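Local structure of macrolide 2'-phosphotransferase MphH (Brachybacterium faecium, 5UXD) at residues T143-R148 with S192-G197; G155-D160 with F267-L272; A166-A171 with L276-T281. The protein probably inactivates macrolide antibiotics by phosphorylating their 2'-hydroxyl group at the expense of a nucleoside triphosphate, and binds azithromycin. All coordinates share one frame; numbering follows the deposited sequence. Where two conformers were deposited one is given.

Interaction 1. Residues T143-R148 with S192-G197; sequences TGIEVR and SVLTHG
Ser192 and Arg148 make the one polar link between segments 143-148 and 192-197. The hydroxyl OG of Ser192 donates to the carbonyl O of Arg148 over 2.8 Å, reaching it in the carbonyl plane and on a lone pair, at a C=O...donor angle of 135°. Anti to the carbonyl carbon, OG lies beside the serine's own backbone N and faces segment 143-148. The guanidinium of Arg148 takes no share in this link, because its extended side chain leads away from 192-197.

The apolar component sits at the other end of the contact. Ile145 and Leu194 meet methyl to methyl, CD1 of Ile145 at 3.6 Å from CD1 of Leu194, and the two side chains cross at about a right angle. Ile145 CG1 stands between its backbone N and carbonyl carbon (chi1 62°), which directs the delta methyl toward Leu194. Before it, Gly144 with its positive phi ends helix 137-141, and the Thr143 hydroxyl OG1 accepts a weak bond of 3.5 Å from Ile145 N.

Backbone bonding is indirect. Residues 145-148 and 192-194 run nearly antiparallel, 166° apart, but Val222 bonds to Glu146 and Arg148 while Ala221 and Gly223 bond to Thr195 and Val193, so 221-223 bridges them. His196-Gly197 at the end of the segment, followed by Glu198 of the azithromycin pocket, probably corresponds to the start of the catalytic loop of related phosphotransferases. Around the contact, Ile145 packs on Val64 of helix 59-72, Leu194 on Leu132 of helix 119-133 and Ser192 on Pro150, where helix 150-167 begins.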
loop_
_atom_site.group_PDB
_atom_site.type_symbol
_atom_site.label_atom_id
_atom_site.label_comp_id
_atom_site.label_asym_id
_atom_site.label_seq_id
_atom_site.Cartn_x
_atom_site.Cartn_y
_atom_site.Cartn_z
ATOM N N THR A 143 -14.428 9.639 -2.918
ATOM C CA THR A 143 -13.364 9.489 -3.908
ATOM C C THR A 143 -13.573 8.284 -4.820
ATOM O O THR A 143 -12.979 8.232 -5.907
ATOM C CB THR A 143 -12.012 9.354 -3.215
ATOM O OG1 THR A 143 -11.928 8.067 -2.597
ATOM C CG2 THR A 143 -11.829 10.437 -2.161
ATOM N N GLY A 144 -14.387 7.314 -4.403
ATOM C CA GLY A 144 -14.620 6.106 -5.174
ATOM C C GLY A 144 -13.968 4.857 -4.617
ATOM O O GLY A 144 -14.176 3.769 -5.172
ATOM N N ILE A 145 -13.196 4.970 -3.534
ATOM C CA ILE A 145 -12.598 3.786 -2.933
ATOM C C ILE A 145 -13.685 2.883 -2.354
ATOM O O ILE A 145 -14.814 3.308 -2.066
ATOM C CB ILE A 145 -11.575 4.183 -1.857
ATOM C CG1 ILE A 145 -12.266 4.951 -0.728
ATOM C CG2 ILE A 145 -10.451 5.006 -2.464
ATOM C CD1 ILE A 145 -11.338 5.261 0.462
ATOM N N GLU A 146 -13.330 1.610 -2.190
ATOM C CA GLU A 146 -14.213 0.645 -1.549
ATOM C C GLU A 146 -14.479 1.044 -0.105
ATOM O O GLU A 146 -13.627 1.622 0.570
ATOM C CB GLU A 146 -13.594 -0.750 -1.588
ATOM C CG GLU A 146 -13.684 -1.445 -2.938
ATOM C CD GLU A 146 -15.107 -1.799 -3.335
ATOM O OE1 GLU A 146 -15.453 -2.999 -3.279
ATOM O OE2 GLU A 146 -15.871 -0.884 -3.719
ATOM N N VAL A 147 -15.684 0.734 0.364
ATOM C CA VAL A 147 -16.098 1.021 1.733
ATOM C C VAL A 147 -16.719 -0.243 2.314
ATOM O O VAL A 147 -17.653 -0.799 1.722
ATOM C CB VAL A 147 -17.113 2.181 1.780
ATOM C CG1 VAL A 147 -17.620 2.407 3.204
ATOM C CG2 VAL A 147 -16.501 3.459 1.193
ATOM N N ARG A 148 -16.203 -0.695 3.459
ATOM C CA ARG A 148 -16.741 -1.854 4.164
ATOM C C ARG A 148 -16.990 -1.476 5.618
ATOM O O ARG A 148 -16.064 -1.037 6.312
ATOM C CB ARG A 148 -15.781 -3.050 4.082
ATOM C CG ARG A 148 -15.700 -3.711 2.704
ATOM C CD ARG A 148 -14.683 -4.854 2.681
ATOM N NE ARG A 148 -14.557 -5.434 1.345
ATOM C CZ ARG A 148 -13.615 -6.304 0.986
ATOM N NH1 ARG A 148 -12.710 -6.713 1.863
ATOM N NH2 ARG A 148 -13.582 -6.769 -0.256
ATOM N N SER A 192 -14.872 1.047 11.312
ATOM C CA SER A 192 -14.208 1.195 10.026
ATOM C C SER A 192 -13.578 2.573 9.911
ATOM O O SER A 192 -14.105 3.564 10.429
ATOM C CB SER A 192 -15.191 0.984 8.872
ATOM O OG SER A 192 -15.812 -0.280 8.952
ATOM N N VAL A 193 -12.413 2.656 9.265
ATOM C CA VAL A 193 -11.669 3.898 9.081
ATOM C C VAL A 193 -11.122 3.912 7.662
ATOM O O VAL A 193 -11.077 2.889 6.981
ATOM C CB VAL A 193 -10.495 4.034 10.074
ATOM C CG1 VAL A 193 -10.997 4.122 11.533
ATOM C CG2 VAL A 193 -9.533 2.858 9.902
ATOM N N LEU A 194 -10.676 5.088 7.222
ATOM C CA LEU A 194 -9.890 5.167 5.998
ATOM C C LEU A 194 -8.543 4.502 6.230
ATOM O O LEU A 194 -7.846 4.828 7.199
ATOM C CB LEU A 194 -9.691 6.619 5.579
ATOM C CG LEU A 194 -8.686 6.876 4.445
ATOM C CD1 LEU A 194 -9.113 6.155 3.162
ATOM C CD2 LEU A 194 -8.506 8.369 4.178
ATOM N N THR A 195 -8.191 3.549 5.372
ATOM C CA THR A 195 -6.929 2.835 5.514
ATOM C C THR A 195 -6.087 2.967 4.250
ATOM O O THR A 195 -6.601 3.186 3.150
ATOM C CB THR A 195 -7.132 1.338 5.824
ATOM O OG1 THR A 195 -7.728 0.677 4.699
ATOM C CG2 THR A 195 -8.016 1.139 7.068
ATOM N N HIS A 196 -4.773 2.825 4.434
ATOM C CA HIS A 196 -3.841 2.739 3.311
ATOM C C HIS A 196 -3.873 1.360 2.641
ATOM O O HIS A 196 -3.973 1.266 1.411
ATOM C CB HIS A 196 -2.428 3.068 3.788
ATOM C CG HIS A 196 -1.397 3.003 2.703
ATOM N ND1 HIS A 196 -0.880 1.811 2.240
ATOM C CD2 HIS A 196 -0.781 3.979 1.994
ATOM C CE1 HIS A 196 0.001 2.054 1.288
ATOM N NE2 HIS A 196 0.086 3.363 1.124
ATOM N N GLY A 197 -3.730 0.281 3.427
ATOM C CA GLY A 197 -3.872 -1.083 2.939
ATOM C C GLY A 197 -2.581 -1.844 2.712
ATOM O O GLY A 197 -2.614 -3.077 2.600
#

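Interaction 2. Residues G155-D160 with F267-L272; sequences GAWRQD and FSAAPL. With ZIT (azithromycin), chain C.
The indole of Trp157 reaches from helix 150-167 to the bend between helices 259-268 and 270-281, where the six-membered ring of its side chain touches Ala269. Its CZ3 lies 3.8 Å from Ala269 CB, and the methyl approaches obliquely. The rotamer explains the reach: chi1 of -80° places CG beside the backbone N, and chi2 of 105° swings the benzo half away from its own helix and toward 267-272. The CB of Ala269 points back at it.

Leu272 comes to the rim of the same ring. Its CD1 approaches CZ3 of Trp157 near the ring plane, at a looser 4.5 Å. The other branch, CD2, lies equally far from the backbone O of Asp160, one helical turn after the tryptophan, so the leucine fork spans the step between Trp157 and Asp160. Chi1 sets CG beside the leucine's own N, and chi2 (173°) decides which way CD1 and CD2 point.

Backbone bonds set the bend that presents these groups: Ala270 N donates to Phe267 O, and Leu272 N to Ala269 O over 2.9 Å. The next residue after Ala269 faces the antibiotic, with Ala270 O 3.5 Å from methyl C6B of the azithromycin cladinose. On the tryptophan side, Trp181 meets the Trp157 indole edge-to-face and Trp188 adds a further ring.

No hydrogen bond crosses between the two segments. Cohesion between them therefore comes from dispersion and the exclusion of water, whereas the bend next to the drug also has a polar tie to helix 172-183, where Ser268 OG bonds with Trp178 NE1.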
loop_
_atom_site.group_PDB
_atom_site.type_symbol
_atom_site.label_atom_id
_atom_site.label_comp_id
_atom_site.label_asym_id
_atom_site.label_seq_id
_atom_site.Cartn_x
_atom_site.Cartn_y
_atom_site.Cartn_z
ATOM N N GLY A 155 -17.548 -10.314 6.826
ATOM C CA GLY A 155 -18.247 -11.100 5.825
ATOM C C GLY A 155 -17.448 -11.279 4.550
ATOM O O GLY A 155 -17.556 -12.317 3.882
ATOM N N ALA A 156 -16.657 -10.268 4.182
ATOM C CA ALA A 156 -15.814 -10.375 2.998
ATOM C C ALA A 156 -14.765 -11.463 3.174
ATOM O O ALA A 156 -14.526 -12.264 2.263
ATOM C CB ALA A 156 -15.139 -9.037 2.704
ATOM N N TRP A 157 -14.143 -11.529 4.351
ATOM C CA TRP A 157 -13.182 -12.600 4.580
ATOM C C TRP A 157 -13.859 -13.967 4.566
ATOM O O TRP A 157 -13.290 -14.942 4.068
ATOM C CB TRP A 157 -12.453 -12.366 5.899
ATOM C CG TRP A 157 -11.343 -11.375 5.806
ATOM C CD1 TRP A 157 -11.352 -10.077 6.258
ATOM C CD2 TRP A 157 -10.038 -11.600 5.262
ATOM N NE1 TRP A 157 -10.141 -9.483 6.002
ATOM C CE2 TRP A 157 -9.312 -10.398 5.407
ATOM C CE3 TRP A 157 -9.416 -12.696 4.661
ATOM C CZ2 TRP A 157 -7.993 -10.263 4.965
ATOM C CZ3 TRP A 157 -8.105 -12.560 4.222
ATOM C CH2 TRP A 157 -7.409 -11.357 4.380
ATOM N N ARG A 158 -15.079 -14.066 5.114
ATOM C CA ARG A 158 -15.791 -15.341 5.072
ATOM C C ARG A 158 -16.127 -15.734 3.638
ATOM O O ARG A 158 -15.948 -16.895 3.242
ATOM C CB ARG A 158 -17.063 -15.268 5.925
ATOM C CG ARG A 158 -16.775 -15.346 7.411
ATOM C CD ARG A 158 -17.999 -14.993 8.216
ATOM N NE ARG A 158 -17.872 -15.364 9.626
ATOM C CZ ARG A 158 -18.434 -14.695 10.628
ATOM N NH1 ARG A 158 -19.166 -13.613 10.392
ATOM N NH2 ARG A 158 -18.278 -15.112 11.877
ATOM N N GLN A 159 -16.613 -14.782 2.846
ATOM C CA GLN A 159 -16.931 -15.015 1.443
ATOM C C GLN A 159 -15.680 -15.389 0.658
ATOM O O GLN A 159 -15.729 -16.255 -0.225
ATOM C CB GLN A 159 -17.592 -13.773 0.851
ATOM C CG GLN A 159 -17.816 -13.831 -0.636
ATOM C CD GLN A 159 -18.974 -12.956 -1.071
ATOM O OE1 GLN A 159 -18.781 -11.925 -1.716
ATOM N NE2 GLN A 159 -20.186 -13.356 -0.708
ATOM N N ASP A 160 -14.588 -14.679 0.949
ATOM C CA ASP A 160 -13.328 -14.899 0.246
ATOM C C ASP A 160 -12.819 -16.313 0.472
ATOM O O ASP A 160 -12.373 -16.982 -0.465
ATOM C CB ASP A 160 -12.283 -13.880 0.704
ATOM C CG ASP A 160 -12.552 -12.465 0.177
ATOM O OD1 ASP A 160 -13.458 -12.286 -0.659
ATOM O OD2 ASP A 160 -11.843 -11.528 0.605
ATOM N N PHE A 267 -2.327 -11.815 8.483
ATOM C CA PHE A 267 -1.127 -11.948 7.658
ATOM C C PHE A 267 -0.975 -13.376 7.165
ATOM O O PHE A 267 -0.547 -13.613 6.028
ATOM C CB PHE A 267 0.095 -11.516 8.466
ATOM C CG PHE A 267 1.344 -11.361 7.659
ATOM C CD1 PHE A 267 1.625 -10.172 7.018
ATOM C CD2 PHE A 267 2.255 -12.397 7.577
ATOM C CE1 PHE A 267 2.795 -10.016 6.278
ATOM C CE2 PHE A 267 3.433 -12.250 6.840
ATOM C CZ PHE A 267 3.693 -11.057 6.196
ATOM N N SER A 268 -1.357 -14.349 8.000
ATOM C CA SER A 268 -1.272 -15.748 7.611
ATOM C C SER A 268 -2.262 -16.110 6.514
ATOM O O SER A 268 -2.106 -17.154 5.873
ATOM C CB SER A 268 -1.501 -16.646 8.842
ATOM O OG SER A 268 -2.885 -16.911 9.038
ATOM N N ALA A 269 -3.282 -15.285 6.297
ATOM C CA ALA A 269 -4.298 -15.543 5.288
ATOM C C ALA A 269 -3.949 -14.906 3.949
ATOM O O ALA A 269 -4.795 -14.858 3.046
ATOM C CB ALA A 269 -5.657 -15.048 5.790
ATOM N N ALA A 270 -2.719 -14.428 3.811
ATOM C CA ALA A 270 -2.225 -13.958 2.520
ATOM C C ALA A 270 -2.466 -14.935 1.376
ATOM O O ALA A 270 -2.746 -14.462 0.263
ATOM C CB ALA A 270 -0.729 -13.630 2.629
ATOM N N PRO A 271 -2.367 -16.263 1.545
ATOM C CA PRO A 271 -2.680 -17.145 0.402
ATOM C C PRO A 271 -4.081 -16.950 -0.148
ATOM O O PRO A 271 -4.296 -17.173 -1.347
ATOM C CB PRO A 271 -2.482 -18.551 0.977
ATOM C CG PRO A 271 -1.432 -18.342 2.075
ATOM C CD PRO A 271 -1.816 -17.031 2.684
ATOM N N LEU A 272 -5.044 -16.538 0.687
ATOM C CA LEU A 272 -6.359 -16.255 0.120
ATOM C C LEU A 272 -6.329 -15.012 -0.764
ATOM O O LEU A 272 -6.993 -14.966 -1.808
ATOM C CB LEU A 272 -7.400 -16.068 1.221
ATOM C CG LEU A 272 -7.798 -17.289 2.052
ATOM C CD1 LEU A 272 -8.722 -16.888 3.219
ATOM C CD2 LEU A 272 -8.447 -18.350 1.166
HETATM C C1 ZIT C . 4.175 -8.558 1.369
HETATM C C2 ZIT C . 3.036 -7.908 0.512
HETATM C C3 ZIT C . 2.591 -8.982 -0.451
HETATM C C4 ZIT C . 3.375 -8.699 -1.759
HETATM C C5 ZIT C . 3.014 -9.690 -2.879
HETATM C C6 ZIT C . 4.184 -10.611 -3.096
HETATM C C7 ZIT C . 5.252 -9.948 -3.996
HETATM C C8 ZIT C . 6.447 -10.936 -4.202
HETATM C C9 ZIT C . 7.691 -10.481 -3.388
HETATM N N10 ZIT C . 7.568 -10.938 -1.905
HETATM C C11 ZIT C . 8.231 -10.058 -0.958
HETATM C C12 ZIT C . 7.385 -9.963 0.322
HETATM C C13 ZIT C . 7.736 -8.822 1.280
HETATM C C14 ZIT C . 6.528 -8.542 2.174
HETATM C C15 ZIT C . 6.949 -7.660 3.333
HETATM C C16 ZIT C . 5.694 -7.175 4.126
HETATM C C17 ZIT C . 1.984 -7.322 1.404
HETATM C C18 ZIT C . 3.143 -7.265 -2.162
HETATM C C19 ZIT C . 3.680 -11.912 -3.733
HETATM C C20 ZIT C . 6.770 -11.021 -5.616
HETATM C C21 ZIT C . 7.990 -12.341 -1.784
HETATM C C22 ZIT C . 9.635 -10.539 -0.651
HETATM C C23 ZIT C . 8.101 -7.529 0.533
HETATM O O1 ZIT C . 3.981 -9.618 1.935
HETATM O O6 ZIT C . 4.796 -10.932 -1.856
HETATM O O12 ZIT C . 7.446 -11.169 1.047
HETATM O O13 ZIT C . 8.849 -9.227 2.104
HETATM O O14 ZIT C . 5.506 -7.845 1.437
HETATM C C1A ZIT C . 1.375 -9.002 -4.489
HETATM C C2A ZIT C . 1.126 -8.044 -5.635
HETATM C C3A ZIT C . -0.333 -7.963 -5.904
HETATM C C4A ZIT C . -0.891 -9.304 -6.161
HETATM C C5A ZIT C . -0.462 -10.368 -5.143
HETATM C C6A ZIT C . -0.797 -11.730 -5.594
HETATM C C7A ZIT C . -0.025 -7.581 -8.277
HETATM C C8A ZIT C . -2.006 -6.775 -7.247
HETATM O O1A ZIT C . 2.721 -8.996 -4.089
HETATM O O2A ZIT C . 1.641 -6.742 -5.344
HETATM N N3A ZIT C . -0.572 -7.042 -7.061
HETATM O O5A ZIT C . 0.982 -10.363 -4.872
HETATM C C1B ZIT C . 0.499 -9.982 0.196
HETATM C C2B ZIT C . -0.888 -9.488 0.520
HETATM C C3B ZIT C . -1.856 -9.685 -0.591
HETATM C C4B ZIT C . -1.839 -11.092 -1.058
HETATM C C5B ZIT C . -0.450 -11.490 -1.476
HETATM C C6B ZIT C . -0.515 -12.904 -1.973
HETATM C C7B ZIT C . -3.296 -9.295 -0.074
HETATM C C8B ZIT C . -1.972 -7.553 -1.739
HETATM O O1B ZIT C . 1.155 -9.051 -0.654
HETATM O O3B ZIT C . -1.477 -8.871 -1.720
HETATM O O4B ZIT C . -2.647 -11.205 -2.251
HETATM O O5B ZIT C . 0.541 -11.357 -0.392
#

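Interaction 3. Residues A166-A171 with L276-T281. With ZIT (azithromycin), chain C.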
loop_
_atom_site.group_PDB
_atom_site.type_symbol
_atom_site.label_atom_id
_atom_site.label_comp_id
_atom_site.label_asym_id
_atom_site.label_seq_id
_atom_site.Cartn_x
_atom_site.Cartn_y
_atom_site.Cartn_z
ATOM N N ALA A 166 -13.601 -22.894 -3.230
ATOM C CA ALA A 166 -14.335 -23.524 -4.320
ATOM C C ALA A 166 -13.490 -23.700 -5.575
ATOM O O ALA A 166 -13.796 -24.573 -6.392
ATOM C CB ALA A 166 -15.585 -22.710 -4.660
ATOM N N GLU A 167 -12.445 -22.893 -5.752
ATOM C CA GLU A 167 -11.609 -22.981 -6.937
ATOM C C GLU A 167 -10.247 -23.612 -6.689
ATOM O O GLU A 167 -9.611 -24.047 -7.654
ATOM C CB GLU A 167 -11.404 -21.587 -7.544
ATOM C CG GLU A 167 -12.673 -20.967 -8.090
ATOM C CD GLU A 167 -13.001 -21.495 -9.466
ATOM O OE1 GLU A 167 -12.050 -21.874 -10.188
ATOM O OE2 GLU A 167 -14.195 -21.528 -9.826
ATOM N N PHE A 168 -9.799 -23.689 -5.435
ATOM C CA PHE A 168 -8.477 -24.193 -5.091
ATOM C C PHE A 168 -8.573 -25.235 -3.988
ATOM O O PHE A 168 -9.435 -25.154 -3.112
ATOM C CB PHE A 168 -7.545 -23.090 -4.572
ATOM C CG PHE A 168 -7.191 -22.043 -5.579
ATOM C CD1 PHE A 168 -8.016 -20.946 -5.770
ATOM C CD2 PHE A 168 -6.012 -22.126 -6.302
ATOM C CE1 PHE A 168 -7.695 -19.968 -6.675
ATOM C CE2 PHE A 168 -5.679 -21.143 -7.213
ATOM C CZ PHE A 168 -6.520 -20.063 -7.403
ATOM N N GLU A 169 -7.658 -26.202 -4.021
ATOM C CA GLU A 169 -7.464 -27.076 -2.874
ATOM C C GLU A 169 -6.752 -26.301 -1.771
ATOM O O GLU A 169 -5.731 -25.650 -2.016
ATOM C CB GLU A 169 -6.649 -28.305 -3.272
ATOM C CG GLU A 169 -7.022 -29.578 -2.530
ATOM C CD GLU A 169 -8.425 -30.044 -2.845
ATOM O OE1 GLU A 169 -9.251 -30.116 -1.911
ATOM O OE2 GLU A 169 -8.703 -30.337 -4.026
ATOM N N ILE A 170 -7.299 -26.345 -0.558
ATOM C CA ILE A 170 -6.695 -25.668 0.587
ATOM C C ILE A 170 -6.306 -26.723 1.612
ATOM O O ILE A 170 -7.136 -27.552 2.003
ATOM C CB ILE A 170 -7.635 -24.621 1.211
ATOM C CG1 ILE A 170 -8.061 -23.589 0.159
ATOM C CG2 ILE A 170 -6.954 -23.942 2.415
ATOM C CD1 ILE A 170 -9.039 -22.559 0.681
ATOM N N ALA A 171 -5.046 -26.696 2.035
ATOM C CA ALA A 171 -4.576 -27.638 3.039
ATOM C C ALA A 171 -5.454 -27.527 4.277
ATOM O O ALA A 171 -5.753 -26.406 4.712
ATOM C CB ALA A 171 -3.116 -27.352 3.398
ATOM N N LEU A 276 -7.568 -14.946 -4.658
ATOM C CA LEU A 276 -8.449 -13.918 -5.205
ATOM C C LEU A 276 -7.831 -13.253 -6.422
ATOM O O LEU A 276 -8.513 -13.035 -7.430
ATOM C CB LEU A 276 -8.754 -12.863 -4.139
ATOM C CG LEU A 276 -9.655 -13.302 -2.981
ATOM C CD1 LEU A 276 -9.771 -12.197 -1.942
ATOM C CD2 LEU A 276 -11.031 -13.725 -3.463
ATOM N N TYR A 277 -6.548 -12.893 -6.329
ATOM C CA TYR A 277 -5.860 -12.264 -7.455
ATOM C C TYR A 277 -5.875 -13.174 -8.673
ATOM O O TYR A 277 -6.208 -12.741 -9.784
ATOM C CB TYR A 277 -4.429 -11.905 -7.047
ATOM C CG TYR A 277 -3.632 -11.164 -8.107
ATOM C CD1 TYR A 277 -2.456 -11.695 -8.626
ATOM C CD2 TYR A 277 -4.071 -9.947 -8.607
ATOM C CE1 TYR A 277 -1.729 -11.022 -9.600
ATOM C CE2 TYR A 277 -3.354 -9.268 -9.585
ATOM C CZ TYR A 277 -2.184 -9.813 -10.073
ATOM O OH TYR A 277 -1.474 -9.144 -11.040
ATOM N N ALA A 278 -5.551 -14.455 -8.477
ATOM C CA ALA A 278 -5.555 -15.401 -9.589
ATOM C C ALA A 278 -6.925 -15.478 -10.254
ATOM O O ALA A 278 -7.021 -15.504 -11.487
ATOM C CB ALA A 278 -5.111 -16.783 -9.103
ATOM N N LEU A 279 -7.999 -15.529 -9.456
ATOM C CA LEU A 279 -9.343 -15.576 -10.022
ATOM C C LEU A 279 -9.683 -14.286 -10.761
ATOM O O LEU A 279 -10.462 -14.307 -11.726
ATOM C CB LEU A 279 -10.367 -15.844 -8.914
ATOM C CG LEU A 279 -10.353 -17.267 -8.366
ATOM C CD1 LEU A 279 -11.190 -17.365 -7.107
ATOM C CD2 LEU A 279 -10.839 -18.239 -9.436
ATOM N N ALA A 280 -9.103 -13.166 -10.328
ATOM C CA ALA A 280 -9.331 -11.887 -10.994
ATOM C C ALA A 280 -8.614 -11.830 -12.340
ATOM O O ALA A 280 -9.204 -11.429 -13.349
ATOM C CB ALA A 280 -8.879 -10.741 -10.080
ATOM N N THR A 281 -7.337 -12.230 -12.383
ATOM C CA THR A 281 -6.531 -12.217 -13.601
ATOM C C THR A 281 -6.908 -13.340 -14.566
ATOM O O THR A 281 -6.756 -13.183 -15.782
ATOM C CB THR A 281 -5.037 -12.316 -13.271
ATOM O OG1 THR A 281 -4.742 -13.606 -12.720
ATOM C CG2 THR A 281 -4.615 -11.244 -12.288
HETATM C C1 ZIT C . 4.175 -8.558 1.369
HETATM C C2 ZIT C . 3.036 -7.908 0.512
HETATM C C3 ZIT C . 2.591 -8.982 -0.451
HETATM C C4 ZIT C . 3.375 -8.699 -1.759
HETATM C C5 ZIT C . 3.014 -9.690 -2.879
HETATM C C6 ZIT C . 4.184 -10.611 -3.096
HETATM C C7 ZIT C . 5.252 -9.948 -3.996
HETATM C C8 ZIT C . 6.447 -10.936 -4.202
HETATM C C9 ZIT C . 7.691 -10.481 -3.388
HETATM N N10 ZIT C . 7.568 -10.938 -1.905
HETATM C C11 ZIT C . 8.231 -10.058 -0.958
HETATM C C12 ZIT C . 7.385 -9.963 0.322
HETATM C C13 ZIT C . 7.736 -8.822 1.280
HETATM C C14 ZIT C . 6.528 -8.542 2.174
HETATM C C15 ZIT C . 6.949 -7.660 3.333
HETATM C C16 ZIT C . 5.694 -7.175 4.126
HETATM C C17 ZIT C . 1.984 -7.322 1.404
HETATM C C18 ZIT C . 3.143 -7.265 -2.162
HETATM C C19 ZIT C . 3.680 -11.912 -3.733
HETATM C C20 ZIT C . 6.770 -11.021 -5.616
HETATM C C21 ZIT C . 7.990 -12.341 -1.784
HETATM C C22 ZIT C . 9.635 -10.539 -0.651
HETATM C C23 ZIT C . 8.101 -7.529 0.533
HETATM O O1 ZIT C . 3.981 -9.618 1.935
HETATM O O6 ZIT C . 4.796 -10.932 -1.856
HETATM O O12 ZIT C . 7.446 -11.169 1.047
HETATM O O13 ZIT C . 8.849 -9.227 2.104
HETATM O O14 ZIT C . 5.506 -7.845 1.437
HETATM C C1A ZIT C . 1.375 -9.002 -4.489
HETATM C C2A ZIT C . 1.126 -8.044 -5.635
HETATM C C3A ZIT C . -0.333 -7.963 -5.904
HETATM C C4A ZIT C . -0.891 -9.304 -6.161
HETATM C C5A ZIT C . -0.462 -10.368 -5.143
HETATM C C6A ZIT C . -0.797 -11.730 -5.594
HETATM C C7A ZIT C . -0.025 -7.581 -8.277
HETATM C C8A ZIT C . -2.006 -6.775 -7.247
HETATM O O1A ZIT C . 2.721 -8.996 -4.089
HETATM O O2A ZIT C . 1.641 -6.742 -5.344
HETATM N N3A ZIT C . -0.572 -7.042 -7.061
HETATM O O5A ZIT C . 0.982 -10.363 -4.872
HETATM C C1B ZIT C . 0.499 -9.982 0.196
HETATM C C2B ZIT C . -0.888 -9.488 0.520
HETATM C C3B ZIT C . -1.856 -9.685 -0.591
HETATM C C4B ZIT C . -1.839 -11.092 -1.058
HETATM C C5B ZIT C . -0.450 -11.490 -1.476
HETATM C C6B ZIT C . -0.515 -12.904 -1.973
HETATM C C7B ZIT C . -3.296 -9.295 -0.074
HETATM C C8B ZIT C . -1.972 -7.553 -1.739
HETATM O O1B ZIT C . 1.155 -9.051 -0.654
HETATM O O3B ZIT C . -1.477 -8.871 -1.720
HETATM O O4B ZIT C . -2.647 -11.205 -2.251
HETATM O O5B ZIT C . 0.541 -11.357 -0.392
#
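Phe168 meets helix 270-281 through its ring edge. CZ lies 4.0 Å from Ala278 CB and CE1 lies 4.1 Å from Leu279 CG, both partners near the ring plane. Arg287 adds a cation-pi contact to this phenyl group. The second flat group, the Tyr277 ring, leaves the same helix on a different side and has azithromycin over one face: carbon C4A of the desosamine sugar sits 3.7 Å above the plane, over its centre, in the manner of a CH-pi contact. Thr281 CG2 lies over the opposite face, offset toward the rim, and the ring of His286 is stacked with Tyr277 as well. With CG anti to the backbone N (chi1 -176°), the ring is laid along the sugar from end to end: CD1 approaches the methyl C6A at 3.5 Å, and the phenol OH comes equally close to C7A, one of the N-methyl groups. If the dimethylamine is protonated, the aromatic electrons would probably stabilise it as well.

Helix 270-281 is thus used on two sides in the helical part of this aminoglycoside-phosphotransferase-like kinase fold. One side lines the macrolide pocket, while another receives the chain where helix 150-167 ends and turns toward helix 172-183.

At that turn Glu167 lies against Leu279 by its aliphatic portion, CG being 3.6 Å from Leu279 CD2. Leu279 CD1 is slightly farther from the same carbon, so both branches of the fork face it. A bend at chi2 (-81°) turns the carboxylate off the line of the chain, and OE1 forms a salt bridge to Arg287, the arginine that also meets Phe168.

Helix 150-167 connects all three contacts: it starts just after 143-148, carries 155-160 and runs out in 166-171. The first segments follow in that order, and the second ones, 192-197, 267-272 and 276-281, repeat it, so each contact crosses the others along the chain. Interactions 2 and 3 share helices 150-167 and 270-281; their centres are 11 Å apart, and both touch azithromycin, at cladinose and desosamine respectively. Interaction 1 lies about 17 Å from interaction 2 and 24 Å from interaction 3, centre to centre, beside the probable catalytic loop. The long helix thus runs through the helical part of the fold, from near that loop to the helix lining the drug pocket.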